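Local coordinates for protein beta-lactamase (Chitinophaga pinensis, PDB 6N36) that probably hydrolyses the beta-lactam ring of antibiotics with the help of two bound zinc ions, as other metallo-beta-lactamases do, at residues F40-P45 / I49-G54; G57-I62 / M92-Q97; S166-V171 / T177-I182; P186-D191 / D265-E270; K215-D220 / A251-V256. All coordinates share one frame; numbering follows the deposited sequence. Where two conformers were deposited one is given.

In the fold
From the N terminus, interaction 1 comes first, closing the short turn of the hairpin 40-42/48-51 in the seven-stranded sheet. Interaction 2 follows in series and closes a longer loop between two helices that touch the end of that hairpin through Thr53. Interaction 3 is the hairpin 165-172/177-182 of the five-stranded sheet; it meets interaction 1 where Phe40 packs on Ile182 and Ile42 on Phe169, tying the two sheets together. Interaction 4 joins the loop 186-191 to the end of helix 250-268 and spans most of the C-terminal part. Interaction 5 falls within that span, ties the same helix to residues 215-220, and touches interaction 3 through Leu181 and Lys179.

Interaction 1: F40-P45 / I49-G54; sequences FLITTP and ILINTG
The ring of Phe40 is met obliquely by the carbonyl oxygen of Ile51, with Phe40 CD2 3.8 Å from Ile51 O. The Phe40 side chain also packs on Leu29 of strand 29-31, and its CE2 on Ile182 of the facing sheet. The backbone explains the closeness to Ile51: Phe40 N donates to the same Ile51 O at 3.0 Å, the donor tilted 17° from the carbonyl plane. The return bond, Ile51 N to Phe40 O, is 2.8 Å and lies in the carbonyl plane. Two residues further along, Ile42 and Ile49 repeat the reciprocal pattern, with Ile42 N to Ile49 O at 2.8 Å and Ile49 N to Ile42 O at 2.9 Å. Two hydrogen-bonded pairs therefore flank the non-hydrogen-bonded pair Leu41-Leu50, the alternation of antiparallel strands, here joined by a short turn into a beta hairpin of the seven-stranded sheet in the metallo-beta-lactamase fold. Phe40, Ile42, Ile49 and Ile51 share the face turned toward the five-stranded sheet, where Ile42 and Ile49 touch Ile152, while Leu41 and Leu50 occupy the other face, where Leu41 touches Met66 of helix 58-69. On the isoleucine face Ile49 CD1 crosses to Ile42 CG2 at 3.8 Å, put there by a chi2 of 101° that is far from a staggered value; the same methyl meets Thr44 CG2 at 4.0 Å. The hydroxyl of Thr44 is engaged within the turn, with Gly47 O and Lys46 N. Farther along, Ile42 CD1 approaches Ile51 CD1 at 4.3 Å. Each leucine brings its CD1 methyl back toward a backbone oxygen across the strands, Leu41 to Ile49 O and Leu50 to Phe40 O.

Interaction 2: G57-I62 / M92-Q97; sequences GSDTLI and MAAVKQ
Asp59 meets Ala94 and Val95 where two helices of the metallo-beta-lactamase fold, 58-69 and 92-99, pack at an angle against the seven-stranded sheet, over strands 48-51 and 76-80. Helix 58-69 is the crossover of a beta-alpha-beta unit, because strands 48-51 and 76-80, which precede and follow it, run parallel as neighbours. The axes of the short segments come within 9.5 Å and diverge by 53°, consistent with a contact of a few side chains that buries 136 Å². No hydrogen bond links the two segments. Apolar contact is made by one valine branch: Val95 CG2 faces Asp59 CB at 3.9 Å and Ile62 CD1 at a looser 4.4 Å. Thr53 CG2 touches both Val95 CG2 and Ile62 CD1 and so joins the helix pair to the strand end. Val95 also rests on Leu79 of strand 76-80. Contact between a polar group and a methyl involves Asp59 and Ala94. Asp59 CG sits between its backbone N and carbonyl carbon (chi1 55°), which turns the carboxylate toward the alanine. Its OD2 is held beyond the two segments, by a hydrogen bond from Gln98 NE2, one residue past the second segment. On the inter-helix side, Ala94 CB abuts this carboxylate, 3.8 Å from Asp59 OD2.

Interaction 3: S166-V171 / T177-I182; sequences SFLFDV and TYKVLI
The beta hairpin 165-172/177-182 of the five-stranded sheet pairs residues 166-171 with 177-182. Three reciprocal hydrogen-bonded pairs, Phe167-Ile182, Phe169-Val180 and Val171-Tyr178, set the antiparallel register; Tyr178 N to Val171 O is 2.8 Å and runs almost straight along the carbonyl. On the face bearing these residues, Phe169 has chi1 at 49°, which lays its ring across the neighbouring strand. Val180 CB sits over one ring face, offset toward the rim and 4.2 Å from the centroid, a CH-pi contact. Ile182 CG1 comes at the ring edge instead, 3.8 Å from Phe169 CE1. In the metallo-beta-lactamase sandwich this face looks toward the other sheet, and Phe169 accordingly also packs on Leu29 of strand 29-31. The opposite face carries a salt bridge: Lys179 NZ meets Asp170 OD1 at 2.9 Å, on the syn side and 25° out of the carboxylate plane. Bends at chi3 and chi4 fold the lysine chain back so that it curls round that oxygen, with Lys179 CB 3.5 Å from Asp170 OD1. Near Ser166, Leu181 CD1 closes on Ser166 CB at 3.7 Å, while Ser166 OG bonds His157 ND1 and Asn184 N.

Interaction 4: P186-D191 / D265-E270; sequences PSILND and DKRVKE
Arg267 reaches the carbonyl of Leu189 by a doubly bent chain: CG lies anti to its own carbonyl carbon, and further turns at chi2 (-88°) and chi3 (-67°) lead the guanidinium away from the helix toward residues 186-191. Two conformers of this arginine were modelled and the account concerns one, so its bonds may not hold in every molecule. In this conformer NH2 donates to Leu189 O at 2.8 Å. The acceptor lies in the guanidinium plane, within 1° of it, whereas NH2 is tilted from the plane of the carbonyl. Thr192 O, just beyond the segment, takes a second hydrogen bond from NH2. Asn190 O is also near, at 3.4 Å from Arg267 NH2, but the angle is too poor for a bond. NH1 is used through a water, which accepts from Arg267 NH1 at 2.7 Å and donates to Ile188 O at 2.8 Å; its oxygen too lies at the guanidinium edge. Two consecutive carbonyls, Ile188 and Leu189, are thus engaged by different nitrogens, one by way of the water and one directly, which would limit rotation of the group. On the helix side, Arg267 NE and Glu270 OE2 form a longer ion pair at 3.6 Å. Ile188 CG2 lies 3.6 Å from Arg267 NH2, a methyl against the charged group; Ile188 also packs on Trp260 and Tyr264 of the same helix. The contact thereby fastens the C-terminal end of helix 250-268 to a loop beside the dinuclear zinc site of this metallo-beta-lactamase fold, where Ser187 O bonds ND1 of the zinc ligand His160.

Interaction 5: K215-D220 / A251-V256; sequences KALKFD and AGYDDV
Phe219 points the edge of its ring at the face of Tyr253, a T-shaped stack with centroids 4.8 Å apart and planes at 77°. The leading atom, Phe219 CZ, stands over the centre of the tyrosine ring, and its nearest atom there, Tyr253 CD2, is 3.6 Å away. Both torsions serve this: Phe219 CG is wedged between its backbone N and carbonyl carbon (chi1 49°), and Tyr253 CG is anti to its backbone N, carrying the ring out from helix 250-268. The phenol end continues past the stack, where Leu217 CD1 lies 3.9 Å from Tyr253 OH; that hydroxyl is hydrogen-bonded to Met214 O, at the end of helix 203-215. Leu181 touches Leu217, Phe219 and Tyr253, and Trp222 makes a further edge-to-face pair with Tyr253, so the cluster joins helix 250-268 to strand 177-182 of the five-stranded sheet. The charged pair is built differently. Lys215 bends at chi2, chi3 and chi4 and crosses the aspartate at about a right angle, bringing NZ to Asp254 OD1 at 3.0 Å from well above the carboxylate plane (66° out of it), while Lys215 CD rests 3.3 Å from the same OD1. Asp254 OD2 forms a salt bridge with Arg250 NE, and Arg250 also binds Lys215 O and Leu217 O. With a positive partner for each oxygen, Asp254 would be expected to stay ionised.

Interaction 1: F40-P45 / I49-G54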
# COMPACT_ATOMS: atom_id res chain seq x y z
N PHE A 40 2.39 -2.53 6.59
CA PHE A 40 1.61 -3.60 7.21
C PHE A 40 2.46 -4.87 7.25
O PHE A 40 3.11 -5.21 6.25
CB PHE A 40 0.32 -3.80 6.45
CG PHE A 40 -0.44 -2.50 6.29
CD1 PHE A 40 -1.21 -2.02 7.33
CD2 PHE A 40 -0.34 -1.77 5.13
CE1 PHE A 40 -1.91 -0.84 7.19
CE2 PHE A 40 -1.05 -0.59 5.00
CZ PHE A 40 -1.77 -0.11 6.05
N LEU A 41 2.46 -5.53 8.39
CA LEU A 41 3.25 -6.76 8.61
C LEU A 41 2.29 -7.91 8.85
O LEU A 41 1.44 -7.79 9.74
CB LEU A 41 4.18 -6.58 9.82
CG LEU A 41 5.06 -7.78 10.12
CD1 LEU A 41 6.16 -7.94 9.10
CD2 LEU A 41 5.58 -7.65 11.56
N ILE A 42 2.39 -8.97 8.06
CA ILE A 42 1.59 -10.20 8.26
C ILE A 42 2.59 -11.28 8.68
O ILE A 42 3.52 -11.57 7.94
CB ILE A 42 0.88 -10.58 6.98
CG1 ILE A 42 -0.09 -9.49 6.54
CG2 ILE A 42 0.20 -11.95 7.14
CD1 ILE A 42 -0.55 -9.69 5.17
N THR A 43 2.41 -11.83 9.86
CA THR A 43 3.37 -12.77 10.46
C THR A 43 2.90 -14.19 10.22
O THR A 43 1.69 -14.44 10.34
CB THR A 43 3.59 -12.49 11.93
OG1 THR A 43 2.35 -12.61 12.67
CG2 THR A 43 4.20 -11.12 12.14
N THR A 44 3.82 -15.08 9.96
CA THR A 44 3.46 -16.51 9.78
C THR A 44 4.59 -17.36 10.34
O THR A 44 5.74 -16.90 10.54
CB THR A 44 3.22 -16.92 8.33
OG1 THR A 44 4.42 -17.40 7.73
CG2 THR A 44 2.64 -15.81 7.48
N PRO A 45 4.30 -18.64 10.62
CA PRO A 45 5.37 -19.52 11.10
C PRO A 45 6.54 -19.68 10.15
O PRO A 45 7.59 -20.06 10.64
CB PRO A 45 4.65 -20.85 11.31
CG PRO A 45 3.20 -20.43 11.57
CD PRO A 45 2.97 -19.26 10.64
N ILE A 49 5.27 -11.25 5.66
CA ILE A 49 4.95 -10.44 4.47
C ILE A 49 4.95 -8.99 4.95
O ILE A 49 4.24 -8.63 5.92
CB ILE A 49 3.63 -10.84 3.82
CG1 ILE A 49 3.53 -12.36 3.53
CG2 ILE A 49 3.38 -9.99 2.57
CD1 ILE A 49 2.72 -13.10 4.55
N LEU A 50 5.64 -8.12 4.20
CA LEU A 50 5.59 -6.64 4.41
C LEU A 50 4.88 -6.00 3.24
O LEU A 50 5.28 -6.25 2.09
CB LEU A 50 7.00 -6.09 4.51
CG LEU A 50 7.07 -4.56 4.62
CD1 LEU A 50 6.53 -4.10 5.95
CD2 LEU A 50 8.51 -4.09 4.37
N ILE A 51 3.84 -5.21 3.53
CA ILE A 51 3.18 -4.38 2.51
C ILE A 51 3.60 -2.93 2.75
O ILE A 51 3.19 -2.35 3.75
CB ILE A 51 1.65 -4.53 2.54
CG1 ILE A 51 1.22 -6.00 2.39
CG2 ILE A 51 1.07 -3.65 1.46
CD1 ILE A 51 -0.27 -6.21 2.62
N ASN A 52 4.37 -2.41 1.80
CA ASN A 52 4.88 -1.02 1.72
C ASN A 52 6.04 -0.75 2.65
O ASN A 52 6.16 -1.32 3.75
CB ASN A 52 3.81 0.04 1.98
CG ASN A 52 2.75 0.11 0.90
OD1 ASN A 52 2.96 -0.36 -0.23
ND2 ASN A 52 1.59 0.67 1.25
N THR A 53 6.88 0.16 2.20
CA THR A 53 7.80 0.95 3.06
C THR A 53 7.25 2.35 3.18
O THR A 53 6.13 2.62 2.79
CB THR A 53 9.26 0.90 2.60
OG1 THR A 53 9.40 1.73 1.44
CG2 THR A 53 9.77 -0.50 2.32
N GLY A 54 8.01 3.25 3.81
CA GLY A 54 7.79 4.68 3.64
C GLY A 54 8.80 5.26 2.67
O GLY A 54 9.22 4.63 1.73

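Interaction 2: G57-I62 / M92-Q97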
# COMPACT_ATOMS: atom_id res chain seq x y z
N GLY A 57 15.06 5.67 4.09
CA GLY A 57 15.40 5.75 5.52
C GLY A 57 14.39 5.01 6.38
O GLY A 57 14.73 4.69 7.54
N SER A 58 13.20 4.68 5.85
CA SER A 58 12.16 4.07 6.69
C SER A 58 12.47 2.59 7.02
O SER A 58 11.82 2.05 7.93
CB SER A 58 10.81 4.27 6.06
OG SER A 58 10.74 3.62 4.79
N ASP A 59 13.46 1.97 6.38
CA ASP A 59 13.93 0.60 6.76
C ASP A 59 14.35 0.61 8.23
O ASP A 59 14.08 -0.40 8.96
CB ASP A 59 15.02 0.12 5.80
CG ASP A 59 16.20 1.07 5.66
OD1 ASP A 59 15.98 2.24 5.29
OD2 ASP A 59 17.37 0.61 5.86
N THR A 60 14.97 1.68 8.72
CA THR A 60 15.37 1.77 10.13
C THR A 60 14.14 1.67 11.04
O THR A 60 14.21 0.92 12.08
CB THR A 60 16.14 3.08 10.39
OG1 THR A 60 17.31 2.98 9.57
CG2 THR A 60 16.53 3.23 11.84
N LEU A 61 13.06 2.41 10.73
CA LEU A 61 11.82 2.44 11.54
C LEU A 61 11.12 1.10 11.46
O LEU A 61 10.59 0.65 12.50
CB LEU A 61 10.88 3.56 11.05
CG LEU A 61 10.92 4.88 11.83
CD1 LEU A 61 9.50 5.41 11.97
CD2 LEU A 61 11.56 4.75 13.20
N ILE A 62 11.12 0.49 10.30
CA ILE A 62 10.47 -0.84 10.11
C ILE A 62 11.19 -1.86 11.02
O ILE A 62 10.49 -2.56 11.78
CB ILE A 62 10.51 -1.29 8.65
CG1 ILE A 62 9.57 -0.40 7.83
CG2 ILE A 62 10.17 -2.77 8.46
CD1 ILE A 62 9.83 -0.49 6.34
N MET A 92 12.36 0.28 -0.24
CA MET A 92 12.12 -1.12 -0.65
C MET A 92 13.43 -1.78 -1.07
O MET A 92 13.66 -2.94 -0.67
CB MET A 92 11.09 -1.18 -1.77
CG MET A 92 10.56 -2.55 -1.99
SD MET A 92 9.56 -3.20 -0.60
CE MET A 92 7.97 -2.36 -0.75
N ALA A 93 14.28 -1.10 -1.82
CA ALA A 93 15.60 -1.66 -2.21
C ALA A 93 16.41 -1.97 -0.96
O ALA A 93 17.06 -3.07 -0.93
CB ALA A 93 16.35 -0.74 -3.13
N ALA A 94 16.42 -1.08 0.02
CA ALA A 94 17.20 -1.27 1.27
C ALA A 94 16.66 -2.50 1.98
O ALA A 94 17.44 -3.36 2.45
CB ALA A 94 17.17 -0.04 2.15
N VAL A 95 15.34 -2.60 2.11
CA VAL A 95 14.74 -3.75 2.83
C VAL A 95 15.11 -5.04 2.08
O VAL A 95 15.53 -6.02 2.75
CB VAL A 95 13.21 -3.64 2.99
CG1 VAL A 95 12.64 -4.92 3.53
CG2 VAL A 95 12.86 -2.46 3.87
N LYS A 96 15.03 -5.07 0.75
CA LYS A 96 15.34 -6.31 -0.02
C LYS A 96 16.82 -6.68 0.13
O LYS A 96 17.10 -7.87 0.37
CB LYS A 96 15.04 -6.10 -1.50
CG LYS A 96 15.19 -7.35 -2.35
CD LYS A 96 14.76 -7.19 -3.79
CE LYS A 96 15.17 -8.38 -4.64
NZ LYS A 96 14.90 -8.16 -6.07
N GLN A 97 17.69 -5.69 0.11
CA GLN A 97 19.15 -5.93 0.29
C GLN A 97 19.40 -6.54 1.67
O GLN A 97 20.26 -7.46 1.75
CB GLN A 97 19.95 -4.64 0.14
CG GLN A 97 21.44 -4.94 0.19
CD GLN A 97 22.26 -3.69 0.27
OE1 GLN A 97 21.74 -2.58 0.40
NE2 GLN A 97 23.57 -3.89 0.20

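Interaction 3: S166-V171 / T177-I182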
# COMPACT_ATOMS: atom_id res chain seq x y z
N SER A 166 -4.76 -3.40 -4.58
CA SER A 166 -5.18 -3.64 -3.18
C SER A 166 -4.90 -5.12 -2.87
O SER A 166 -4.76 -5.94 -3.82
CB SER A 166 -6.66 -3.33 -3.00
OG SER A 166 -6.92 -1.97 -3.36
N PHE A 167 -4.96 -5.46 -1.58
CA PHE A 167 -4.74 -6.83 -1.10
C PHE A 167 -5.88 -7.21 -0.16
O PHE A 167 -6.28 -6.42 0.71
CB PHE A 167 -3.38 -6.96 -0.39
CG PHE A 167 -2.22 -6.61 -1.28
CD1 PHE A 167 -1.78 -7.50 -2.25
CD2 PHE A 167 -1.58 -5.38 -1.17
CE1 PHE A 167 -0.74 -7.18 -3.09
CE2 PHE A 167 -0.53 -5.05 -2.01
CZ PHE A 167 -0.09 -5.95 -2.96
N LEU A 168 -6.42 -8.41 -0.39
CA LEU A 168 -7.50 -8.98 0.45
C LEU A 168 -6.95 -10.26 1.07
O LEU A 168 -6.33 -11.11 0.36
CB LEU A 168 -8.69 -9.36 -0.44
CG LEU A 168 -9.66 -8.26 -0.87
CD1 LEU A 168 -10.47 -8.80 -2.07
CD2 LEU A 168 -10.66 -7.94 0.25
N PHE A 169 -7.24 -10.45 2.34
CA PHE A 169 -6.78 -11.67 3.06
C PHE A 169 -7.58 -11.84 4.33
O PHE A 169 -7.99 -10.87 5.01
CB PHE A 169 -5.27 -11.63 3.38
CG PHE A 169 -4.79 -10.36 4.03
CD1 PHE A 169 -4.50 -9.25 3.26
CD2 PHE A 169 -4.69 -10.23 5.40
CE1 PHE A 169 -4.09 -8.08 3.85
CE2 PHE A 169 -4.30 -9.05 6.00
CZ PHE A 169 -4.00 -7.97 5.21
N ASP A 170 -7.70 -13.10 4.72
CA ASP A 170 -8.32 -13.49 6.00
C ASP A 170 -7.26 -13.58 7.10
O ASP A 170 -6.16 -14.14 6.85
CB ASP A 170 -9.04 -14.84 5.88
CG ASP A 170 -10.27 -14.78 4.99
OD1 ASP A 170 -10.76 -13.66 4.67
OD2 ASP A 170 -10.77 -15.88 4.62
N VAL A 171 -7.58 -13.02 8.26
CA VAL A 171 -6.79 -13.22 9.50
C VAL A 171 -7.71 -13.85 10.56
O VAL A 171 -8.89 -13.51 10.64
CB VAL A 171 -6.12 -11.94 10.03
CG1 VAL A 171 -5.21 -11.35 8.97
CG2 VAL A 171 -7.11 -10.90 10.50
N THR A 177 -12.67 -14.98 12.49
CA THR A 177 -11.94 -14.65 11.25
C THR A 177 -12.40 -13.28 10.75
O THR A 177 -13.62 -12.97 10.81
CB THR A 177 -12.12 -15.74 10.19
OG1 THR A 177 -11.58 -16.96 10.70
CG2 THR A 177 -11.48 -15.33 8.88
N TYR A 178 -11.46 -12.46 10.29
CA TYR A 178 -11.77 -11.16 9.64
C TYR A 178 -11.17 -11.11 8.23
O TYR A 178 -9.98 -11.49 8.02
CB TYR A 178 -11.21 -9.97 10.41
CG TYR A 178 -11.70 -9.79 11.82
CD1 TYR A 178 -11.04 -10.39 12.88
CD2 TYR A 178 -12.79 -8.98 12.09
CE1 TYR A 178 -11.52 -10.23 14.18
CE2 TYR A 178 -13.26 -8.79 13.37
CZ TYR A 178 -12.64 -9.43 14.41
OH TYR A 178 -13.13 -9.24 15.67
N LYS A 179 -11.98 -10.70 7.27
CA LYS A 179 -11.49 -10.44 5.90
C LYS A 179 -11.05 -8.98 5.84
O LYS A 179 -11.84 -8.06 6.16
CB LYS A 179 -12.56 -10.70 4.84
CG LYS A 179 -12.00 -10.64 3.42
CD LYS A 179 -12.99 -11.08 2.36
CE LYS A 179 -13.35 -12.54 2.44
NZ LYS A 179 -12.18 -13.41 2.19
N VAL A 180 -9.77 -8.79 5.59
CA VAL A 180 -9.16 -7.45 5.59
C VAL A 180 -8.87 -7.04 4.15
O VAL A 180 -8.35 -7.86 3.35
CB VAL A 180 -7.85 -7.48 6.41
CG1 VAL A 180 -7.21 -6.12 6.44
CG2 VAL A 180 -8.09 -8.00 7.83
N LEU A 181 -9.15 -5.78 3.88
CA LEU A 181 -8.74 -5.12 2.62
C LEU A 181 -7.71 -4.06 2.97
O LEU A 181 -8.01 -3.17 3.80
CB LEU A 181 -9.98 -4.50 1.99
CG LEU A 181 -9.67 -3.58 0.79
CD1 LEU A 181 -9.12 -4.38 -0.38
CD2 LEU A 181 -10.93 -2.83 0.33
N ILE A 182 -6.56 -4.16 2.34
CA ILE A 182 -5.57 -3.04 2.31
C ILE A 182 -5.82 -2.38 0.94
O ILE A 182 -5.44 -2.97 -0.10
CB ILE A 182 -4.14 -3.53 2.49
CG1 ILE A 182 -3.93 -4.28 3.82
CG2 ILE A 182 -3.18 -2.35 2.32
CD1 ILE A 182 -4.21 -3.51 5.05

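Interaction 4: P186-D191 / D265-E270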
# COMPACT_ATOMS: atom_id res chain seq x y z
N PRO A 186 -8.17 5.39 -5.03
CA PRO A 186 -7.92 5.94 -6.36
C PRO A 186 -7.88 7.47 -6.39
O PRO A 186 -8.66 8.11 -7.07
CB PRO A 186 -9.06 5.35 -7.18
CG PRO A 186 -10.19 5.29 -6.19
CD PRO A 186 -9.53 4.80 -4.93
N SER A 187 -6.96 8.03 -5.64
CA SER A 187 -6.71 9.48 -5.66
C SER A 187 -6.13 9.91 -7.01
O SER A 187 -5.38 9.18 -7.62
CB SER A 187 -5.88 9.92 -4.49
OG SER A 187 -4.61 9.34 -4.54
N ILE A 188 -6.53 11.08 -7.48
CA ILE A 188 -6.14 11.68 -8.78
C ILE A 188 -5.27 12.90 -8.49
O ILE A 188 -5.77 13.81 -7.79
CB ILE A 188 -7.42 12.06 -9.55
CG1 ILE A 188 -8.34 10.85 -9.71
CG2 ILE A 188 -7.00 12.61 -10.90
CD1 ILE A 188 -9.78 11.21 -10.17
N LEU A 189 -4.06 12.94 -9.04
CA LEU A 189 -3.14 14.08 -8.82
C LEU A 189 -3.63 15.24 -9.70
O LEU A 189 -4.35 15.06 -10.72
CB LEU A 189 -1.70 13.70 -9.17
CG LEU A 189 -1.07 12.67 -8.24
CD1 LEU A 189 0.39 12.45 -8.61
CD2 LEU A 189 -1.20 13.11 -6.81
N ASN A 190 -3.24 16.45 -9.29
CA ASN A 190 -3.64 17.66 -10.03
C ASN A 190 -3.22 17.58 -11.51
O ASN A 190 -3.98 18.07 -12.34
CB ASN A 190 -2.99 18.86 -9.35
CG ASN A 190 -3.41 20.17 -9.95
OD1 ASN A 190 -4.58 20.31 -10.30
ND2 ASN A 190 -2.53 21.19 -9.91
N ASP A 191 -2.02 17.07 -11.81
CA ASP A 191 -1.48 17.19 -13.19
C ASP A 191 -2.12 16.11 -14.09
O ASP A 191 -1.93 16.17 -15.31
CB ASP A 191 0.04 17.05 -13.23
CG ASP A 191 0.79 18.23 -12.62
OD1 ASP A 191 0.27 19.35 -12.70
OD2 ASP A 191 1.86 17.99 -12.02
N ASP A 265 -15.76 12.49 -12.11
CA ASP A 265 -16.87 12.90 -13.01
C ASP A 265 -16.67 14.36 -13.39
O ASP A 265 -16.87 14.69 -14.58
CB ASP A 265 -18.23 12.60 -12.39
CG ASP A 265 -18.61 11.11 -12.26
OD1 ASP A 265 -17.92 10.27 -12.88
OD2 ASP A 265 -19.54 10.82 -11.50
N LYS A 266 -16.25 15.19 -12.44
CA LYS A 266 -16.11 16.64 -12.73
C LYS A 266 -14.86 16.85 -13.58
O LYS A 266 -14.88 17.69 -14.51
CB LYS A 266 -16.01 17.44 -11.43
CG LYS A 266 -15.93 18.93 -11.67
CD LYS A 266 -16.51 19.76 -10.57
CE LYS A 266 -16.40 21.23 -10.90
NZ LYS A 266 -16.76 22.07 -9.74
N ARG A 267 -13.77 16.15 -13.28
CA ARG A 267 -12.47 16.35 -13.98
C ARG A 267 -12.56 15.84 -15.42
O ARG A 267 -11.92 16.45 -16.33
CB ARG A 267 -11.35 15.74 -13.15
CG ARG A 267 -10.93 16.65 -12.00
CD ARG A 267 -9.86 17.65 -12.38
NE ARG A 267 -8.63 17.00 -12.66
CZ ARG A 267 -7.71 16.68 -11.74
NH1 ARG A 267 -7.83 17.09 -10.50
NH2 ARG A 267 -6.64 15.99 -12.05
N VAL A 268 -13.35 14.80 -15.64
CA VAL A 268 -13.62 14.38 -17.05
C VAL A 268 -14.30 15.55 -17.79
O VAL A 268 -13.94 15.84 -18.96
CB VAL A 268 -14.47 13.11 -17.06
CG1 VAL A 268 -15.18 12.91 -18.39
CG2 VAL A 268 -13.60 11.95 -16.72
N LYS A 269 -15.18 16.30 -17.15
CA LYS A 269 -15.90 17.45 -17.82
C LYS A 269 -15.03 18.72 -17.94
O LYS A 269 -15.50 19.70 -18.59
CB LYS A 269 -17.17 17.77 -17.04
CG LYS A 269 -18.25 16.70 -17.08
CD LYS A 269 -19.26 16.87 -15.95
CE LYS A 269 -20.53 16.08 -16.15
NZ LYS A 269 -21.49 16.43 -15.08
N GLU A 270 -13.83 18.76 -17.36
CA GLU A 270 -12.73 19.68 -17.76
C GLU A 270 -11.89 18.96 -18.82
O GLU A 270 -11.53 19.38 -19.91
CB GLU A 270 -11.82 19.97 -16.56
CG GLU A 270 -12.56 20.34 -15.28
CD GLU A 270 -11.74 20.10 -14.01
OE1 GLU A 270 -12.37 20.26 -12.93
OE2 GLU A 270 -10.47 19.71 -14.11
O HOH W 1 -6.43 16.52 -8.21

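Interaction 5: K215-D220 / A251-V256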
# COMPACT_ATOMS: atom_id res chain seq x y z
N LYS A 215 -15.80 -0.51 -5.34
CA LYS A 215 -17.12 -0.44 -4.66
C LYS A 215 -17.66 -1.86 -4.48
O LYS A 215 -18.42 -2.14 -3.50
CB LYS A 215 -18.07 0.38 -5.51
CG LYS A 215 -19.23 0.95 -4.70
CD LYS A 215 -18.70 2.10 -3.84
CE LYS A 215 -19.60 3.31 -3.83
NZ LYS A 215 -20.69 3.15 -2.85
N ALA A 216 -17.34 -2.75 -5.41
CA ALA A 216 -17.91 -4.11 -5.45
C ALA A 216 -17.26 -5.07 -4.45
O ALA A 216 -17.80 -6.16 -4.25
CB ALA A 216 -17.85 -4.65 -6.86
N LEU A 217 -16.15 -4.69 -3.82
CA LEU A 217 -15.43 -5.59 -2.91
C LEU A 217 -16.22 -5.76 -1.61
O LEU A 217 -16.93 -4.85 -1.21
CB LEU A 217 -14.07 -4.98 -2.62
CG LEU A 217 -13.12 -4.95 -3.81
CD1 LEU A 217 -11.82 -4.32 -3.35
CD2 LEU A 217 -12.90 -6.35 -4.36
N LYS A 218 -16.09 -6.93 -1.01
CA LYS A 218 -16.73 -7.31 0.27
C LYS A 218 -15.63 -7.67 1.27
O LYS A 218 -14.75 -8.48 0.89
CB LYS A 218 -17.58 -8.56 0.03
CG LYS A 218 -18.92 -8.32 -0.63
CD LYS A 218 -19.70 -9.58 -0.83
CE LYS A 218 -19.57 -10.53 0.34
NZ LYS A 218 -20.70 -11.48 0.39
N PHE A 219 -15.65 -7.08 2.45
CA PHE A 219 -14.62 -7.30 3.49
C PHE A 219 -15.18 -6.88 4.85
O PHE A 219 -16.24 -6.20 4.91
CB PHE A 219 -13.36 -6.50 3.16
CG PHE A 219 -13.68 -5.07 2.84
CD1 PHE A 219 -13.96 -4.66 1.54
CD2 PHE A 219 -13.75 -4.14 3.86
CE1 PHE A 219 -14.33 -3.34 1.30
CE2 PHE A 219 -14.12 -2.85 3.62
CZ PHE A 219 -14.41 -2.45 2.35
N ASP A 220 -14.48 -7.24 5.92
CA ASP A 220 -14.87 -6.83 7.28
C ASP A 220 -14.15 -5.55 7.69
O ASP A 220 -14.78 -4.66 8.30
CB ASP A 220 -14.56 -7.96 8.27
CG ASP A 220 -15.34 -9.24 7.97
OD1 ASP A 220 -16.56 -9.11 7.81
OD2 ASP A 220 -14.72 -10.31 7.81
N ALA A 251 -19.22 2.49 5.78
CA ALA A 251 -19.70 3.84 5.43
C ALA A 251 -18.52 4.72 4.99
O ALA A 251 -18.66 5.43 3.99
CB ALA A 251 -20.43 4.43 6.60
N GLY A 252 -17.40 4.70 5.71
CA GLY A 252 -16.25 5.57 5.42
C GLY A 252 -15.61 5.16 4.11
O GLY A 252 -15.16 6.03 3.35
N TYR A 253 -15.60 3.86 3.82
CA TYR A 253 -15.04 3.33 2.55
C TYR A 253 -15.91 3.80 1.38
O TYR A 253 -15.42 4.38 0.40
CB TYR A 253 -15.04 1.82 2.62
CG TYR A 253 -14.52 1.12 1.40
CD1 TYR A 253 -13.16 1.07 1.15
CD2 TYR A 253 -15.37 0.50 0.51
CE1 TYR A 253 -12.65 0.40 0.06
CE2 TYR A 253 -14.88 -0.19 -0.59
CZ TYR A 253 -13.51 -0.27 -0.79
OH TYR A 253 -12.98 -0.94 -1.84
N ASP A 254 -17.22 3.61 1.48
CA ASP A 254 -18.14 4.10 0.43
C ASP A 254 -18.01 5.61 0.27
O ASP A 254 -18.05 6.09 -0.88
CB ASP A 254 -19.56 3.65 0.77
CG ASP A 254 -19.75 2.18 0.45
OD1 ASP A 254 -19.23 1.76 -0.62
OD2 ASP A 254 -20.50 1.50 1.19
N ASP A 255 -17.90 6.36 1.36
CA ASP A 255 -17.82 7.83 1.30
C ASP A 255 -16.54 8.26 0.57
O ASP A 255 -16.63 9.15 -0.28
CB ASP A 255 -17.90 8.44 2.70
CG ASP A 255 -19.31 8.38 3.28
OD1 ASP A 255 -20.25 7.94 2.55
OD2 ASP A 255 -19.45 8.67 4.45
N VAL A 256 -15.39 7.64 0.83
CA VAL A 256 -14.11 8.02 0.15
C VAL A 256 -14.22 7.69 -1.34
O VAL A 256 -13.84 8.49 -2.19
CB VAL A 256 -12.91 7.30 0.80
CG1 VAL A 256 -11.66 7.40 -0.07
CG2 VAL A 256 -12.63 7.82 2.19